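Local coordinates for protein ORF10 (Moritella marina, PDB 6RIW) that forms the ketosynthase and chain length factor didomain of a polyunsaturated fatty acid synthase subunit, which probably condenses acyl units during chain elongation, at residues V560-A565 / A651-S656. Residues are numbered along the deposited sequence; the frame is centred on the assembly and turned at random.
Sequences VADNAA and ALWDFS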
ATOM      1  N   VAL A 560       3.528   0.830 -18.733  1.00 13.01           N
ATOM      2  CA  VAL A 560       2.150   0.883 -19.228  1.00 14.85           C
ATOM      3  C   VAL A 560       1.526   2.242 -18.935  1.00 14.46           C
ATOM      4  O   VAL A 560       0.743   2.758 -19.744  1.00 14.84           O
ATOM      5  CB  VAL A 560       1.280  -0.272 -18.681  1.00 15.27           C
ATOM      6  CG1 VAL A 560       1.799  -1.630 -19.163  1.00 15.45           C
ATOM      7  CG2 VAL A 560       1.148  -0.240 -17.126  1.00 12.24           C
ATOM      8  N   ALA A 561       1.853   2.844 -17.786  1.00 12.07           N
ATOM      9  CA  ALA A 561       1.292   4.153 -17.451  1.00 12.72           C
ATOM     10  C   ALA A 561       1.782   5.217 -18.422  1.00 15.36           C
ATOM     11  O   ALA A 561       0.999   6.053 -18.894  1.00 14.30           O
ATOM     12  CB  ALA A 561       1.664   4.565 -16.018  1.00 13.50           C
ATOM     13  N   ASP A 562       3.077   5.190 -18.731  1.00 15.86           N
ATOM     14  CA  ASP A 562       3.653   6.118 -19.706  1.00 17.37           C
ATOM     15  C   ASP A 562       2.971   5.979 -21.062  1.00 16.67           C
ATOM     16  O   ASP A 562       2.614   6.979 -21.695  1.00 16.88           O
ATOM     17  CB  ASP A 562       5.155   5.852 -19.834  1.00 16.87           C
ATOM     18  CG  ASP A 562       5.886   6.936 -20.631  1.00 19.81           C
ATOM     19  OD1 ASP A 562       5.699   8.135 -20.349  1.00 21.34           O
ATOM     20  OD2 ASP A 562       6.669   6.563 -21.529  1.00 22.55           O
ATOM     21  N   ASN A 563       2.777   4.740 -21.520  1.00 14.57           N
ATOM     22  CA  ASN A 563       2.147   4.510 -22.817  1.00 17.19           C
ATOM     23  C   ASN A 563       0.689   4.958 -22.814  1.00 19.50           C
ATOM     24  O   ASN A 563       0.222   5.583 -23.779  1.00 18.82           O
ATOM     25  CB  ASN A 563       2.257   3.030 -23.203  1.00 16.76           C
ATOM     26  CG  ASN A 563       3.663   2.640 -23.596  1.00 22.84           C
ATOM     27  OD1 ASN A 563       4.472   3.494 -23.954  1.00 25.02           O
ATOM     28  ND2 ASN A 563       3.964   1.351 -23.536  1.00 22.57           N
ATOM     29  N   ALA A 564      -0.046   4.674 -21.730  1.00 14.21           N
ATOM     30  CA  ALA A 564      -1.431   5.126 -21.649  1.00 14.66           C
ATOM     31  C   ALA A 564      -1.514   6.657 -21.653  1.00 16.28           C
ATOM     32  O   ALA A 564      -2.415   7.237 -22.275  1.00 14.68           O
ATOM     33  CB  ALA A 564      -2.105   4.532 -20.398  1.00 12.10           C
ATOM     34  N   ALA A 565      -0.573   7.326 -20.975  1.00 14.96           N
ATOM     35  CA  ALA A 565      -0.578   8.788 -20.927  1.00 17.20           C
ATOM     36  C   ALA A 565      -0.354   9.379 -22.311  1.00 17.82           C
ATOM     37  O   ALA A 565      -1.018  10.351 -22.696  1.00 17.86           O
ATOM     38  CB  ALA A 565       0.491   9.290 -19.957  1.00 16.19           C
ATOM     39  N   ALA A 651       6.973  12.326 -11.627  1.00 17.37           N
ATOM     40  CA  ALA A 651       8.231  13.047 -11.810  1.00 21.53           C
ATOM     41  C   ALA A 651       8.626  13.089 -13.283  1.00 22.70           C
ATOM     42  O   ALA A 651       9.132  14.110 -13.765  1.00 25.82           O
ATOM     43  CB  ALA A 651       9.343  12.422 -10.960  1.00 21.91           C
ATOM     44  N   LEU A 652       8.379  12.002 -14.016  1.00 19.27           N
ATOM     45  CA  LEU A 652       8.674  11.972 -15.448  1.00 22.06           C
ATOM     46  C   LEU A 652       7.843  12.994 -16.214  1.00 23.62           C
ATOM     47  O   LEU A 652       8.341  13.645 -17.146  1.00 23.95           O
ATOM     48  CB  LEU A 652       8.425  10.570 -16.007  1.00 22.42           C
ATOM     49  CG  LEU A 652       8.575  10.395 -17.524  1.00 22.54           C
ATOM     50  CD1 LEU A 652      10.030  10.642 -17.941  1.00 29.84           C
ATOM     51  CD2 LEU A 652       8.106   9.006 -17.988  1.00 22.48           C
ATOM     52  N   TRP A 653       6.578  13.154 -15.841  1.00 19.10           N
ATOM     53  CA  TRP A 653       5.657  14.027 -16.559  1.00 20.88           C
ATOM     54  C   TRP A 653       5.485  15.383 -15.889  1.00 18.08           C
ATOM     55  O   TRP A 653       4.718  16.214 -16.391  1.00 20.18           O
ATOM     56  CB  TRP A 653       4.291  13.341 -16.704  1.00 17.67           C
ATOM     57  CG  TRP A 653       4.274  12.239 -17.732  1.00 19.46           C
ATOM     58  CD1 TRP A 653       4.782  10.970 -17.597  1.00 18.20           C
ATOM     59  CD2 TRP A 653       3.737  12.313 -19.054  1.00 21.91           C
ATOM     60  NE1 TRP A 653       4.585  10.254 -18.754  1.00 19.27           N
ATOM     61  CE2 TRP A 653       3.945  11.055 -19.664  1.00 21.37           C
ATOM     62  CE3 TRP A 653       3.082  13.319 -19.781  1.00 21.87           C
ATOM     63  CZ2 TRP A 653       3.524  10.777 -20.966  1.00 19.35           C
ATOM     64  CZ3 TRP A 653       2.676  13.045 -21.073  1.00 20.28           C
ATOM     65  CH2 TRP A 653       2.887  11.783 -21.650  1.00 21.92           C
ATOM     66  N   ASP A 654       6.169  15.619 -14.765  1.00 17.59           N
ATOM     67  CA  ASP A 654       5.991  16.826 -13.955  1.00 19.57           C
ATOM     68  C   ASP A 654       4.519  17.053 -13.594  1.00 22.23           C
ATOM     69  O   ASP A 654       3.997  18.164 -13.703  1.00 20.26           O
ATOM     70  CB  ASP A 654       6.591  18.048 -14.674  1.00 23.53           C
ATOM     71  CG  ASP A 654       6.834  19.231 -13.744  1.00 28.79           C
ATOM     72  OD1 ASP A 654       7.032  19.035 -12.507  1.00 26.61           O
ATOM     73  OD2 ASP A 654       6.817  20.377 -14.269  1.00 25.79           O
ATOM     74  N   PHE A 655       3.834  15.996 -13.148  1.00 17.65           N
ATOM     75  CA  PHE A 655       2.446  16.138 -12.722  1.00 16.71           C
ATOM     76  C   PHE A 655       2.394  16.627 -11.285  1.00 20.03           C
ATOM     77  O   PHE A 655       3.265  16.300 -10.477  1.00 22.50           O
ATOM     78  CB  PHE A 655       1.702  14.794 -12.817  1.00 16.46           C
ATOM     79  CG  PHE A 655       1.393  14.350 -14.227  1.00 18.82           C
ATOM     80  CD1 PHE A 655       1.175  15.277 -15.237  1.00 16.63           C
ATOM     81  CD2 PHE A 655       1.291  12.993 -14.526  1.00 17.55           C
ATOM     82  CE1 PHE A 655       0.862  14.845 -16.550  1.00 16.42           C
ATOM     83  CE2 PHE A 655       0.985  12.555 -15.815  1.00 18.57           C
ATOM     84  CZ  PHE A 655       0.767  13.489 -16.831  1.00 17.07           C
ATOM     85  N   SER A 656       1.331  17.368 -10.952  1.00 18.67           N
ATOM     86  CA  SER A 656       1.172  17.924  -9.615  1.00 20.12           C
ATOM     87  C   SER A 656      -0.029  17.380  -8.840  1.00 18.83           C
ATOM     88  O   SER A 656      -0.248  17.807  -7.697  1.00 18.43           O
ATOM     89  CB  SER A 656       1.060  19.461  -9.681  1.00 19.62           C
ATOM     90  OG  SER A 656      -0.093  19.868 -10.419  1.00 19.93           O
TER
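Trp653, near the end of helix 642-653, reaches Asp562 and Ala565 on helix 552-567, joining two helices of the second thiolase-type ketosynthase domain, probably the chain length factor half. From the base of the side chain outward, CB of Trp653 first sits 3.4 Å above the ring plane of Phe655, over its centre. With CG anti to the carbonyl carbon (chi1 -74°), the indole then extends across to the other helix. Its NE1 donates a bent hydrogen bond, 140° at the hydrogen, to Asp562 OD1 at 2.9 Å. That oxygen lies 18° out of the indole plane and is met nearly along its C-O direction. Next, CE2 touches both partners, 3.5 Å from Asp562 OD1 and 3.9 Å from Ala565 CB. Farther out, Ala565 CB lies 3.5 Å from Trp653 CZ2 and makes a CH-pi contact over the six-membered ring, displaced toward the rim; the walk ends at CH2, 3.8 Å from the same methyl. Asp562 OD1 also forms a salt bridge with Arg539 and OD2 another with Lys566, so this buried carboxylate has two cationic partners, which would probably stabilise its negative charge. A leucine in place of Trp653 has no N-H to offer, and would probably leave Asp562 OD1 more dependent on Arg539 and open a gap beside the Ala565 methyl. Leu652 completes the contact, its CD2 methyl approaching Asp562 OD1 to 3.5 Å.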